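Local coordinates for MccB protein (Escherichia coli, PDB 6OM4), which uses ATP to adenylylate the N-formylated precursor peptide MccA, forming the phosphoramidate link in the biosynthesis of the Trojan-horse antibiotic microcin C, at residues F65-C68 with F69-L72; F96-Y99 with Q100-A104; L160-E163 with D164-G167; K175-L178 with L179-N182; N274-H277 with K278-I282. All blocks are in the same frame, centred on the assembly; numbering follows the deposited sequence.

Interaction 1 of 5, residues F65-C68 with F69-L72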
loop_
_atom_site.group_PDB
_atom_site.type_symbol
_atom_site.label_atom_id
_atom_site.label_comp_id
_atom_site.label_asym_id
_atom_site.label_seq_id
_atom_site.Cartn_x
_atom_site.Cartn_y
_atom_site.Cartn_z
ATOM N N PHE A 65 1.586 18.030 34.140
ATOM C CA PHE A 65 2.194 18.390 32.877
ATOM C C PHE A 65 3.026 17.228 32.325
ATOM O O PHE A 65 2.999 16.942 31.139
ATOM C CB PHE A 65 3.072 19.623 33.068
ATOM C CG PHE A 65 3.806 20.055 31.834
ATOM C CD1 PHE A 65 3.137 20.770 30.858
ATOM C CD2 PHE A 65 5.134 19.735 31.641
ATOM C CE1 PHE A 65 3.788 21.195 29.714
ATOM C CE2 PHE A 65 5.772 20.151 30.487
ATOM C CZ PHE A 65 5.097 20.860 29.521
ATOM N N SER A 66 3.821 16.574 33.187
ATOM C CA SER A 66 4.693 15.492 32.794
ATOM C C SER A 66 3.871 14.325 32.193
ATOM O O SER A 66 4.223 13.749 31.164
ATOM C CB SER A 66 5.555 15.077 33.994
ATOM O OG SER A 66 6.308 13.920 33.726
ATOM N N ASN A 67 2.782 13.960 32.872
ATOM C CA ASN A 67 1.853 12.950 32.438
ATOM C C ASN A 67 1.271 13.336 31.063
ATOM O O ASN A 67 1.277 12.477 30.152
ATOM C CB ASN A 67 0.792 12.753 33.518
ATOM C CG ASN A 67 -0.274 11.735 33.206
ATOM O OD1 ASN A 67 -1.461 11.965 33.521
ATOM N ND2 ASN A 67 0.146 10.582 32.706
ATOM N N CYS A 68 0.828 14.579 30.913
ATOM C CA CYS A 68 0.195 15.032 29.660
ATOM C C CYS A 68 1.224 15.031 28.530
ATOM O O CYS A 68 0.960 14.606 27.424
ATOM C CB CYS A 68 -0.461 16.395 29.805
ATOM S SG CYS A 68 -1.843 16.382 30.972
ATOM N N PHE A 69 2.440 15.484 28.821
ATOM C CA PHE A 69 3.450 15.533 27.795
ATOM C C PHE A 69 3.771 14.107 27.285
ATOM O O PHE A 69 3.904 13.889 26.091
ATOM C CB PHE A 69 4.659 16.274 28.354
ATOM C CG PHE A 69 5.815 16.399 27.399
ATOM C CD1 PHE A 69 5.871 17.437 26.495
ATOM C CD2 PHE A 69 6.843 15.484 27.444
ATOM C CE1 PHE A 69 6.948 17.543 25.626
ATOM C CE2 PHE A 69 7.926 15.607 26.595
ATOM C CZ PHE A 69 7.942 16.609 25.653
ATOM N N ARG A 70 3.934 13.142 28.209
ATOM C CA ARG A 70 4.187 11.718 27.873
ATOM C C ARG A 70 3.055 11.189 26.972
ATOM O O ARG A 70 3.288 10.500 25.966
ATOM C CB ARG A 70 4.340 10.873 29.144
ATOM C CG ARG A 70 4.646 9.383 28.943
ATOM C CD ARG A 70 3.452 8.439 28.991
ATOM N NE ARG A 70 2.604 8.753 30.114
ATOM C CZ ARG A 70 1.288 8.681 30.153
ATOM N NH1 ARG A 70 0.696 8.828 31.321
ATOM N NH2 ARG A 70 0.565 8.478 29.070
ATOM N N PHE A 71 1.828 11.506 27.342
ATOM C CA PHE A 71 0.644 11.106 26.607
ATOM C C PHE A 71 0.685 11.649 25.167
ATOM O O PHE A 71 0.438 10.915 24.213
ATOM C CB PHE A 71 -0.604 11.573 27.355
ATOM C CG PHE A 71 -1.905 11.454 26.601
ATOM C CD1 PHE A 71 -2.269 12.407 25.661
ATOM C CD2 PHE A 71 -2.764 10.400 26.852
ATOM C CE1 PHE A 71 -3.445 12.284 24.933
ATOM C CE2 PHE A 71 -3.965 10.295 26.162
ATOM C CZ PHE A 71 -4.302 11.236 25.209
ATOM N N LEU A 72 0.943 12.946 25.018
ATOM C CA LEU A 72 1.012 13.554 23.678
ATOM C C LEU A 72 2.164 12.965 22.856
ATOM O O LEU A 72 2.027 12.728 21.661
ATOM C CB LEU A 72 1.131 15.066 23.836
ATOM C CG LEU A 72 -0.131 15.743 24.373
ATOM C CD1 LEU A 72 0.153 17.182 24.790
ATOM C CD2 LEU A 72 -1.198 15.745 23.309
#
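The alpha-helix 62-74 carries this contact, in which F65, S66, N67 and C68 each accept the backbone N-H of F69, R70, F71 and L72 in turn, in the regular i to i+4 pattern. The helix belongs to the small N-terminal part of the chain, probably the precursor-binding, RRE-type domain known for this enzyme. F69 N reaches F65 O at 2.8 Å and L72 N reaches C68 O at 2.9 Å. One turn apart, the two phenylalanine rings leave the same side of the helix. Both have CG anti to the backbone N (chi1 177° for F65, 179° for F69), and both meet the ring of Y51 edge-to-face; F69 also meets Y3, while F65 settles on helix 51-58. This side of the helix is therefore an aromatic face packed against Y51, Y3 and helix 51-58. On the more open flank, R70 bends back at its second and third torsions and pairs with E74 through NH2. Apolar carbons also shield the carbonyl oxygens that the backbone uses: CB of F69 lies 3.3 Å from F65 O, and CG of L72 approaches C68 O at 3.4 Å.

Interaction 2 of 5, residues F96-Y99 with Q100-A104; sequences FLHY and QSYGA
Y102, in the turn that closes helix 93-101, folds back over H98 one turn earlier. Its CB lies 3.7 Å from Y99 O. With CG anti to the carbonyl carbon (chi1 -74°), the ring returns along the helix, and CD2 comes within 3.2 Å of H98 O, which lies at the ring edge near its plane. Farther out, CE2 reaches CE1 of H98 at 3.5 Å. The tyrosine thus presents an edge to the imidazole face, an offset edge-to-face pair with planes 66° apart. K25 adds a cation-pi contact to the same tyrosine, and H98 NE2 is hydrogen-bonded to the hydroxyl of Y313. Beneath the rings the helix ends in a Schellman motif: A104 N bonds to Y99 O at 3.2 Å and G103 N to Q100 O at 2.9 Å, with G103 in the positive-phi C-prime position. Y99 O also takes Y102 N, the two donors arriving from opposite faces of its carbonyl plane. S101 turns OG back to give H98 O a 2.7 Å hydrogen bond. Carbonyls at this C-terminal end, which lack a further helical turn to donate to them, are thereby satisfied by a hydroxyl and by the amides of the turn.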
loop_
_atom_site.group_PDB
_atom_site.type_symbol
_atom_site.label_atom_id
_atom_site.label_comp_id
_atom_site.label_asym_id
_atom_site.label_seq_id
_atom_site.Cartn_x
_atom_site.Cartn_y
_atom_site.Cartn_z
ATOM N N PHE A 96 3.555 14.333 4.162
ATOM C CA PHE A 96 4.443 14.600 5.308
ATOM C C PHE A 96 3.681 14.539 6.635
ATOM O O PHE A 96 4.232 13.976 7.601
ATOM C CB PHE A 96 5.180 15.938 5.191
ATOM C CG PHE A 96 6.409 15.913 4.315
ATOM C CD1 PHE A 96 6.521 15.048 3.224
ATOM C CD2 PHE A 96 7.463 16.775 4.590
ATOM C CE1 PHE A 96 7.665 15.047 2.429
ATOM C CE2 PHE A 96 8.606 16.761 3.800
ATOM C CZ PHE A 96 8.700 15.904 2.723
ATOM N N LEU A 97 2.419 15.007 6.678
ATOM C CA LEU A 97 1.622 14.875 7.905
ATOM C C LEU A 97 1.396 13.402 8.245
ATOM O O LEU A 97 1.508 13.020 9.402
ATOM C CB LEU A 97 0.299 15.636 7.778
ATOM C CG LEU A 97 0.460 17.125 7.463
ATOM C CD1 LEU A 97 -0.880 17.721 7.076
ATOM C CD2 LEU A 97 1.080 17.893 8.612
ATOM N N HIS A 98 1.072 12.583 7.248
ATOM C CA HIS A 98 0.907 11.162 7.436
ATOM C C HIS A 98 2.189 10.548 8.046
ATOM O O HIS A 98 2.133 9.885 9.090
ATOM C CB HIS A 98 0.472 10.528 6.114
ATOM C CG HIS A 98 0.495 9.045 6.134
ATOM N ND1 HIS A 98 -0.516 8.301 6.722
ATOM C CD2 HIS A 98 1.353 8.171 5.574
ATOM C CE1 HIS A 98 -0.220 7.016 6.538
ATOM N NE2 HIS A 98 0.914 6.913 5.849
ATOM N N TYR A 99 3.360 10.838 7.486
ATOM C CA TYR A 99 4.627 10.229 8.020
ATOM C C TYR A 99 4.882 10.711 9.465
ATOM O O TYR A 99 5.292 9.922 10.327
ATOM C CB TYR A 99 5.832 10.465 7.096
ATOM C CG TYR A 99 5.604 10.150 5.628
ATOM C CD1 TYR A 99 4.887 9.026 5.229
ATOM C CD2 TYR A 99 6.075 10.977 4.607
ATOM C CE1 TYR A 99 4.681 8.716 3.890
ATOM C CE2 TYR A 99 5.842 10.687 3.264
ATOM C CZ TYR A 99 5.106 9.575 2.896
ATOM O OH TYR A 99 4.837 9.328 1.562
ATOM N N GLN A 100 4.645 11.993 9.735
ATOM C CA GLN A 100 4.878 12.599 11.065
ATOM C C GLN A 100 4.014 11.881 12.089
ATOM O O GLN A 100 4.470 11.607 13.183
ATOM C CB GLN A 100 4.486 14.074 11.130
ATOM C CG GLN A 100 5.407 15.021 10.380
ATOM C CD GLN A 100 5.001 16.472 10.417
ATOM O OE1 GLN A 100 5.818 17.395 10.168
ATOM N NE2 GLN A 100 3.723 16.703 10.595
ATOM N N SER A 101 2.783 11.544 11.681
ATOM C CA SER A 101 1.822 10.942 12.576
ATOM C C SER A 101 2.229 9.534 13.020
ATOM O O SER A 101 1.643 9.054 14.005
ATOM C CB SER A 101 0.431 10.948 11.993
ATOM O OG SER A 101 0.231 9.908 11.033
ATOM N N TYR A 102 3.225 8.920 12.378
ATOM C CA TYR A 102 3.801 7.638 12.819
ATOM C C TYR A 102 5.129 7.808 13.578
ATOM O O TYR A 102 5.763 6.801 13.844
ATOM C CB TYR A 102 3.987 6.718 11.616
ATOM C CG TYR A 102 2.658 6.179 11.174
ATOM C CD1 TYR A 102 2.090 5.072 11.800
ATOM C CD2 TYR A 102 1.898 6.862 10.250
ATOM C CE1 TYR A 102 0.830 4.621 11.448
ATOM C CE2 TYR A 102 0.622 6.433 9.907
ATOM C CZ TYR A 102 0.082 5.311 10.506
ATOM O OH TYR A 102 -1.166 4.886 10.117
ATOM N N GLY A 103 5.555 9.042 13.861
ATOM C CA GLY A 103 6.788 9.298 14.593
ATOM C C GLY A 103 8.000 9.311 13.682
ATOM O O GLY A 103 9.149 9.267 14.165
ATOM N N ALA A 104 7.759 9.491 12.370
ATOM C CA ALA A 104 8.828 9.476 11.360
ATOM C C ALA A 104 9.282 10.903 11.024
ATOM O O ALA A 104 8.555 11.860 11.176
ATOM C CB ALA A 104 8.391 8.729 10.122
#

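Interaction 3 of 5, residues L160-E163 with D164-G167; sequences LFSE and DDVG
D165 and S162 hold this short turn together by two direct hydrogen bonds running in opposite senses. In the first, the side chain receives: S162 N donates to D165 OD2 at 2.8 Å, meeting the oxygen on its anti side and 21° out of the carboxylate plane. The aspartate has CG anti to its carbonyl carbon (chi1 -63°), which swings the carboxylate back over the start of the turn. In the second, D165 N returns a hydrogen bond to S162 O at 2.9 Å. A further backbone bond of the same i to i+3 span, V166 N to E163 O, follows at 3.2 Å. In both of these backbone bonds the N-H approaches from above the carbonyl plane, as expected for the tight i to i+3 winding of a 3-10 turn.

Water forms the next layer. One molecule donates to L160 O at 2.7 Å and to D165 OD2 at 2.8 Å, and accepts the hydroxyl hydrogen of S162 OG at 2.9 Å. D165 OD2 therefore takes both an amide and a water, while D165 OD1 makes a salt bridge with R176. With each oxygen engaged, rotation of the carboxylate is restrained.

Van der Waals contacts are modest inside the turn: the V166 methyl CG2 lies 3.4 Å from the carbonyl oxygen of E163. L160 and F161 instead pack into the protein, away from the turn, L160 on helix 125-136 and F161 chiefly on K170, V173 and I174.

The turn forms the last part of the loop joining strand 141-146 to helix 170-181 in the Rossmann-like ThiF fold, beside the ATP-binding residues Q158 and K170.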
loop_
_atom_site.group_PDB
_atom_site.type_symbol
_atom_site.label_atom_id
_atom_site.label_comp_id
_atom_site.label_asym_id
_atom_site.label_seq_id
_atom_site.Cartn_x
_atom_site.Cartn_y
_atom_site.Cartn_z
ATOM N N LEU A 160 -6.748 6.332 -15.624
ATOM C CA LEU A 160 -5.916 7.252 -16.374
ATOM C C LEU A 160 -6.273 7.332 -17.859
ATOM O O LEU A 160 -5.767 8.287 -18.546
ATOM C CB LEU A 160 -4.471 6.845 -16.207
ATOM C CG LEU A 160 -3.962 6.797 -14.772
ATOM C CD1 LEU A 160 -2.539 6.303 -14.780
ATOM C CD2 LEU A 160 -4.075 8.158 -14.104
ATOM N N PHE A 161 -7.258 6.540 -18.309
ATOM C CA PHE A 161 -7.612 6.443 -19.719
ATOM C C PHE A 161 -8.896 7.239 -19.987
ATOM O O PHE A 161 -9.822 7.227 -19.205
ATOM C CB PHE A 161 -7.786 4.996 -20.179
ATOM C CG PHE A 161 -6.598 4.081 -19.972
ATOM C CD1 PHE A 161 -5.321 4.587 -19.951
ATOM C CD2 PHE A 161 -6.773 2.710 -19.833
ATOM C CE1 PHE A 161 -4.229 3.746 -19.760
ATOM C CE2 PHE A 161 -5.686 1.873 -19.610
ATOM C CZ PHE A 161 -4.422 2.391 -19.590
ATOM N N SER A 162 -8.915 7.890 -21.144
ATOM C CA SER A 162 -10.099 8.651 -21.641
ATOM C C SER A 162 -10.629 8.008 -22.930
ATOM O O SER A 162 -9.978 7.109 -23.535
ATOM C CB SER A 162 -9.698 10.082 -21.847
ATOM O OG SER A 162 -9.440 10.676 -20.585
ATOM N N GLU A 163 -11.804 8.473 -23.383
ATOM C CA GLU A 163 -12.391 7.932 -24.573
ATOM C C GLU A 163 -11.436 8.116 -25.747
ATOM O O GLU A 163 -11.407 7.241 -26.633
ATOM C CB GLU A 163 -13.732 8.589 -24.914
ATOM C CG GLU A 163 -14.846 8.181 -23.981
ATOM C CD GLU A 163 -16.141 8.947 -24.192
ATOM O OE1 GLU A 163 -16.095 9.985 -24.911
ATOM O OE2 GLU A 163 -17.176 8.546 -23.615
ATOM N N ASP A 164 -10.748 9.268 -25.780
ATOM C CA ASP A 164 -9.833 9.631 -26.873
ATOM C C ASP A 164 -8.629 8.700 -26.927
ATOM O O ASP A 164 -7.870 8.739 -27.936
ATOM C CB ASP A 164 -9.255 11.043 -26.742
ATOM C CG ASP A 164 -9.825 11.975 -27.789
ATOM O OD1 ASP A 164 -11.061 12.171 -27.779
ATOM O OD2 ASP A 164 -9.041 12.437 -28.648
ATOM N N ASP A 165 -8.461 7.880 -25.880
ATOM C CA ASP A 165 -7.285 7.007 -25.769
ATOM C C ASP A 165 -7.573 5.602 -26.317
ATOM O O ASP A 165 -6.633 4.811 -26.402
ATOM C CB ASP A 165 -6.794 6.955 -24.327
ATOM C CG ASP A 165 -6.308 8.278 -23.769
ATOM O OD1 ASP A 165 -5.567 8.971 -24.483
ATOM O OD2 ASP A 165 -6.625 8.566 -22.611
ATOM N N VAL A 166 -8.837 5.264 -26.666
ATOM C CA VAL A 166 -9.164 3.940 -27.081
ATOM C C VAL A 166 -8.334 3.596 -28.319
ATOM O O VAL A 166 -8.257 4.406 -29.254
ATOM C CB VAL A 166 -10.679 3.778 -27.289
ATOM C CG1 VAL A 166 -11.039 2.460 -27.968
ATOM C CG2 VAL A 166 -11.364 3.927 -25.944
ATOM N N GLY A 167 -7.673 2.431 -28.277
ATOM C CA GLY A 167 -6.829 1.938 -29.361
ATOM C C GLY A 167 -5.343 2.192 -29.130
ATOM O O GLY A 167 -4.485 1.534 -29.755
HETATM O O HOH W 1 -6.569 10.143 -20.293
#

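Interaction 4 of 5, residues K175-L178 with L179-N182; sequences KREL and LKRN
E177 OE2 is gripped by three nitrogens from two neighbours, R176 and K180. R176 comes side-on, its NE at 2.7 Å and NH2 at 2.9 Å, with the oxygen in the guanidinium plane; K180 NZ approaches from the syn side of the carboxylate at 3.0 Å. The other oxygen, E177 OE1, takes R181 NH1 at 2.8 Å on its anti side, plus a weak bond from K180 NZ. A bend at the second torsion (chi2 -59°) turns the carboxylate forward from CG, toward K180 and R181, making one acid the hub of a network with three bases. Their positive charges probably stabilise its ionised form. This network lies on helix 170-181, the crossover of the beta-alpha-beta unit between strands 141-146 and 186-191. R181 NH1 has a second acceptor in E177 O at 3.0 Å, so the same nitrogen ties down both the side chain and the backbone of that residue. The carboxylate and the R181 guanidinium planes are turned 62° apart. Toward strand 186-191, CE of K175 rests 3.8 Å from CD1 of L179, both side chains leaning on V187. At the helix end L178 O accepts N182 N at 2.9 Å, and N182 ND2 is held by A135 O.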
loop_
_atom_site.group_PDB
_atom_site.type_symbol
_atom_site.label_atom_id
_atom_site.label_comp_id
_atom_site.label_asym_id
_atom_site.label_seq_id
_atom_site.Cartn_x
_atom_site.Cartn_y
_atom_site.Cartn_z
ATOM N N LYS A 175 2.090 6.448 -18.989
ATOM C CA LYS A 175 3.276 7.278 -18.861
ATOM C C LYS A 175 2.903 8.752 -19.041
ATOM O O LYS A 175 3.336 9.614 -18.285
ATOM C CB LYS A 175 4.363 6.892 -19.868
ATOM C CG LYS A 175 5.532 7.859 -19.868
ATOM C CD LYS A 175 6.684 7.384 -20.660
ATOM C CE LYS A 175 7.888 8.287 -20.484
ATOM N NZ LYS A 175 8.814 8.114 -21.621
ATOM N N ARG A 176 2.097 9.060 -20.071
ATOM C CA ARG A 176 1.742 10.473 -20.350
ATOM C C ARG A 176 1.021 11.059 -19.122
ATOM O O ARG A 176 1.317 12.137 -18.663
ATOM C CB ARG A 176 0.885 10.554 -21.620
ATOM C CG ARG A 176 0.281 11.918 -21.911
ATOM C CD ARG A 176 -0.794 11.858 -22.986
ATOM N NE ARG A 176 -2.105 11.508 -22.448
ATOM C CZ ARG A 176 -3.036 10.786 -23.063
ATOM N NH1 ARG A 176 -2.806 10.231 -24.247
ATOM N NH2 ARG A 176 -4.205 10.596 -22.482
ATOM N N GLU A 177 0.087 10.289 -18.572
ATOM C CA GLU A 177 -0.774 10.775 -17.501
ATOM C C GLU A 177 -0.017 10.892 -16.166
ATOM O O GLU A 177 -0.318 11.762 -15.382
ATOM C CB GLU A 177 -2.021 9.891 -17.446
ATOM C CG GLU A 177 -2.904 10.105 -18.665
ATOM C CD GLU A 177 -3.406 11.530 -18.870
ATOM O OE1 GLU A 177 -3.804 12.203 -17.872
ATOM O OE2 GLU A 177 -3.385 11.977 -20.061
ATOM N N LEU A 178 0.969 10.019 -15.930
ATOM C CA LEU A 178 1.757 10.052 -14.733
ATOM C C LEU A 178 2.622 11.310 -14.777
ATOM O O LEU A 178 2.752 12.007 -13.802
ATOM C CB LEU A 178 2.637 8.798 -14.597
ATOM C CG LEU A 178 1.943 7.464 -14.272
ATOM C CD1 LEU A 178 2.977 6.412 -13.929
ATOM C CD2 LEU A 178 0.946 7.619 -13.136
ATOM N N LEU A 179 3.237 11.587 -15.932
ATOM C CA LEU A 179 4.137 12.737 -16.036
ATOM C C LEU A 179 3.336 14.048 -16.053
ATOM O O LEU A 179 3.849 15.099 -15.662
ATOM C CB LEU A 179 5.034 12.580 -17.257
ATOM C CG LEU A 179 6.080 11.472 -17.151
ATOM C CD1 LEU A 179 6.885 11.344 -18.444
ATOM C CD2 LEU A 179 7.037 11.699 -15.991
ATOM N N LYS A 180 2.056 14.008 -16.434
ATOM C CA LYS A 180 1.249 15.219 -16.305
ATOM C C LYS A 180 0.976 15.558 -14.836
ATOM O O LYS A 180 0.698 16.729 -14.515
ATOM C CB LYS A 180 -0.079 15.083 -17.031
ATOM C CG LYS A 180 0.074 15.247 -18.532
ATOM C CD LYS A 180 -1.129 14.729 -19.282
ATOM C CE LYS A 180 -2.457 15.255 -18.764
ATOM N NZ LYS A 180 -3.578 14.921 -19.685
ATOM N N ARG A 181 0.963 14.520 -13.986
ATOM C CA ARG A 181 0.664 14.636 -12.570
ATOM C C ARG A 181 1.899 14.901 -11.723
ATOM O O ARG A 181 1.772 15.607 -10.711
ATOM C CB ARG A 181 -0.080 13.390 -12.094
ATOM C CG ARG A 181 -1.524 13.435 -12.551
ATOM C CD ARG A 181 -2.222 12.099 -12.481
ATOM N NE ARG A 181 -3.621 12.251 -12.879
ATOM C CZ ARG A 181 -4.072 12.370 -14.124
ATOM N NH1 ARG A 181 -3.247 12.287 -15.157
ATOM N NH2 ARG A 181 -5.366 12.555 -14.347
ATOM N N ASN A 182 3.033 14.327 -12.105
ATOM C CA ASN A 182 4.292 14.562 -11.414
ATOM C C ASN A 182 5.451 14.530 -12.422
ATOM O O ASN A 182 5.926 13.467 -12.811
ATOM C CB ASN A 182 4.522 13.577 -10.266
ATOM C CG ASN A 182 5.632 14.025 -9.358
ATOM O OD1 ASN A 182 6.412 14.897 -9.750
ATOM N ND2 ASN A 182 5.646 13.514 -8.134
#

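Interaction 5 of 5, residues N274-H277 with K278-I282; sequences NIDH and KIKLI
N274 meets K278 one turn on, its carbonyl O lying 3.6 Å from CG of the lysine and taking only a weak bond from K278 N. The lysine chain runs out straight and bends at its last torsion (chi4 57°), which brings NZ close to the end of the N274 side chain. I275 follows with a firmer backbone bond, I279 N to I275 O at 2.9 Å. Its CG2 methyl touches I279 CD1 at 3.8 Å, an apolar pair that both residues extend onto A270. This is a surface stretch of the alpha-helix 273-285 within the ThiF region, and the successive i to i+4 contacts lie on different flanks of it. D276 comes next and forms a salt bridge with K280, OD1 to NZ at 3.2 Å, the lysine arriving on the syn side and 24° out of the carboxylate plane. The same D276 OD1 accepts the backbone N of A270, which ties the helix to the chain just before it. Lower on the lysine, CE lies 3.3 Å from D276 OD2, so its methylenes run close along the carboxylate. Last, H277 O receives L281 N at 3.1 Å, while the imidazole NE2 turns the other way to E273.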
loop_
_atom_site.group_PDB
_atom_site.type_symbol
_atom_site.label_atom_id
_atom_site.label_comp_id
_atom_site.label_asym_id
_atom_site.label_seq_id
_atom_site.Cartn_x
_atom_site.Cartn_y
_atom_site.Cartn_z
ATOM N N ASN A 274 -11.689 -36.156 -18.974
ATOM C CA ASN A 274 -12.926 -35.666 -19.562
ATOM C C ASN A 274 -13.371 -34.406 -18.802
ATOM O O ASN A 274 -13.743 -33.371 -19.394
ATOM C CB ASN A 274 -14.027 -36.733 -19.572
ATOM C CG ASN A 274 -15.373 -36.214 -20.036
ATOM O OD1 ASN A 274 -15.809 -36.517 -21.147
ATOM N ND2 ASN A 274 -16.061 -35.457 -19.200
ATOM N N ILE A 275 -13.380 -34.521 -17.470
ATOM C CA ILE A 275 -13.775 -33.450 -16.591
ATOM C C ILE A 275 -12.760 -32.298 -16.688
ATOM O O ILE A 275 -13.158 -31.098 -16.715
ATOM C CB ILE A 275 -13.932 -33.956 -15.137
ATOM C CG1 ILE A 275 -14.948 -35.097 -15.030
ATOM C CG2 ILE A 275 -14.299 -32.794 -14.217
ATOM C CD1 ILE A 275 -16.308 -34.737 -15.496
ATOM N N ASP A 276 -11.470 -32.640 -16.778
ATOM C CA ASP A 276 -10.415 -31.643 -16.857
ATOM C C ASP A 276 -10.614 -30.706 -18.052
ATOM O O ASP A 276 -10.444 -29.519 -17.925
ATOM C CB ASP A 276 -9.043 -32.319 -16.935
ATOM C CG ASP A 276 -7.877 -31.360 -16.817
ATOM O OD1 ASP A 276 -7.763 -30.667 -15.773
ATOM O OD2 ASP A 276 -7.084 -31.307 -17.793
ATOM N N HIS A 277 -10.877 -31.260 -19.241
ATOM C CA HIS A 277 -11.125 -30.445 -20.422
ATOM C C HIS A 277 -12.336 -29.526 -20.207
ATOM O O HIS A 277 -12.282 -28.385 -20.649
ATOM C CB HIS A 277 -11.284 -31.296 -21.684
ATOM C CG HIS A 277 -10.045 -32.030 -22.084
ATOM N ND1 HIS A 277 -8.857 -31.377 -22.349
ATOM C CD2 HIS A 277 -9.832 -33.340 -22.352
ATOM C CE1 HIS A 277 -7.930 -32.272 -22.677
ATOM N NE2 HIS A 277 -8.499 -33.485 -22.700
ATOM N N LYS A 278 -13.401 -29.990 -19.516
ATOM C CA LYS A 278 -14.570 -29.122 -19.252
ATOM C C LYS A 278 -14.177 -27.953 -18.346
ATOM O O LYS A 278 -14.501 -26.800 -18.612
ATOM C CB LYS A 278 -15.755 -29.925 -18.694
ATOM C CG LYS A 278 -16.340 -30.958 -19.656
ATOM C CD LYS A 278 -17.501 -31.755 -19.073
ATOM C CE LYS A 278 -18.406 -32.450 -20.076
ATOM N NZ LYS A 278 -17.655 -33.373 -20.941
ATOM N N ILE A 279 -13.431 -28.247 -17.291
ATOM C CA ILE A 279 -12.941 -27.246 -16.376
ATOM C C ILE A 279 -12.080 -26.206 -17.111
ATOM O O ILE A 279 -12.254 -24.990 -16.917
ATOM C CB ILE A 279 -12.159 -27.878 -15.221
ATOM C CG1 ILE A 279 -13.099 -28.724 -14.362
ATOM C CG2 ILE A 279 -11.461 -26.796 -14.430
ATOM C CD1 ILE A 279 -12.414 -29.566 -13.342
ATOM N N LYS A 280 -11.152 -26.684 -17.944
ATOM C CA LYS A 280 -10.240 -25.765 -18.629
ATOM C C LYS A 280 -11.017 -24.841 -19.570
ATOM O O LYS A 280 -10.658 -23.666 -19.719
ATOM C CB LYS A 280 -9.160 -26.577 -19.337
ATOM C CG LYS A 280 -7.995 -26.936 -18.431
ATOM C CD LYS A 280 -7.209 -28.133 -18.898
ATOM C CE LYS A 280 -5.910 -28.292 -18.130
ATOM N NZ LYS A 280 -6.122 -28.091 -16.674
ATOM N N LEU A 281 -12.067 -25.350 -20.224
ATOM C CA LEU A 281 -12.840 -24.523 -21.074
ATOM C C LEU A 281 -13.540 -23.430 -20.254
ATOM O O LEU A 281 -13.500 -22.289 -20.598
ATOM C CB LEU A 281 -13.827 -25.376 -21.859
ATOM C CG LEU A 281 -14.695 -24.665 -22.901
ATOM C CD1 LEU A 281 -15.937 -24.114 -22.275
ATOM C CD2 LEU A 281 -13.964 -23.597 -23.693
ATOM N N ILE A 282 -14.257 -23.820 -19.198
ATOM C CA ILE A 282 -14.973 -22.882 -18.343
ATOM C C ILE A 282 -13.985 -21.825 -17.827
ATOM O O ILE A 282 -14.306 -20.654 -17.765
ATOM C CB ILE A 282 -15.722 -23.638 -17.225
ATOM C CG1 ILE A 282 -16.830 -24.510 -17.807
ATOM C CG2 ILE A 282 -16.234 -22.674 -16.171
ATOM C CD1 ILE A 282 -17.417 -25.527 -16.870
#

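Overall arrangement
All five contacts are local and in series along the chain; none nests within or crosses another, and each spans about two helical turns or one tight turn. Interaction 1 lies on helix 62-74 in the N-terminal part of the chain, and interaction 2, whose centre is about 19 Å away, closes helix 93-101, which lies within the ThiF region. The chain passes through strand 141-146 to interaction 3, which closes a turn ahead of helix 170-181, the site of interaction 4. These two alone touch, through the D165-R176 salt bridge and L160 packed on E177, L178 and R181, tying loop to helix. Interaction 5, on helix 273-285, stands apart, about 66 Å from interaction 1 between centres.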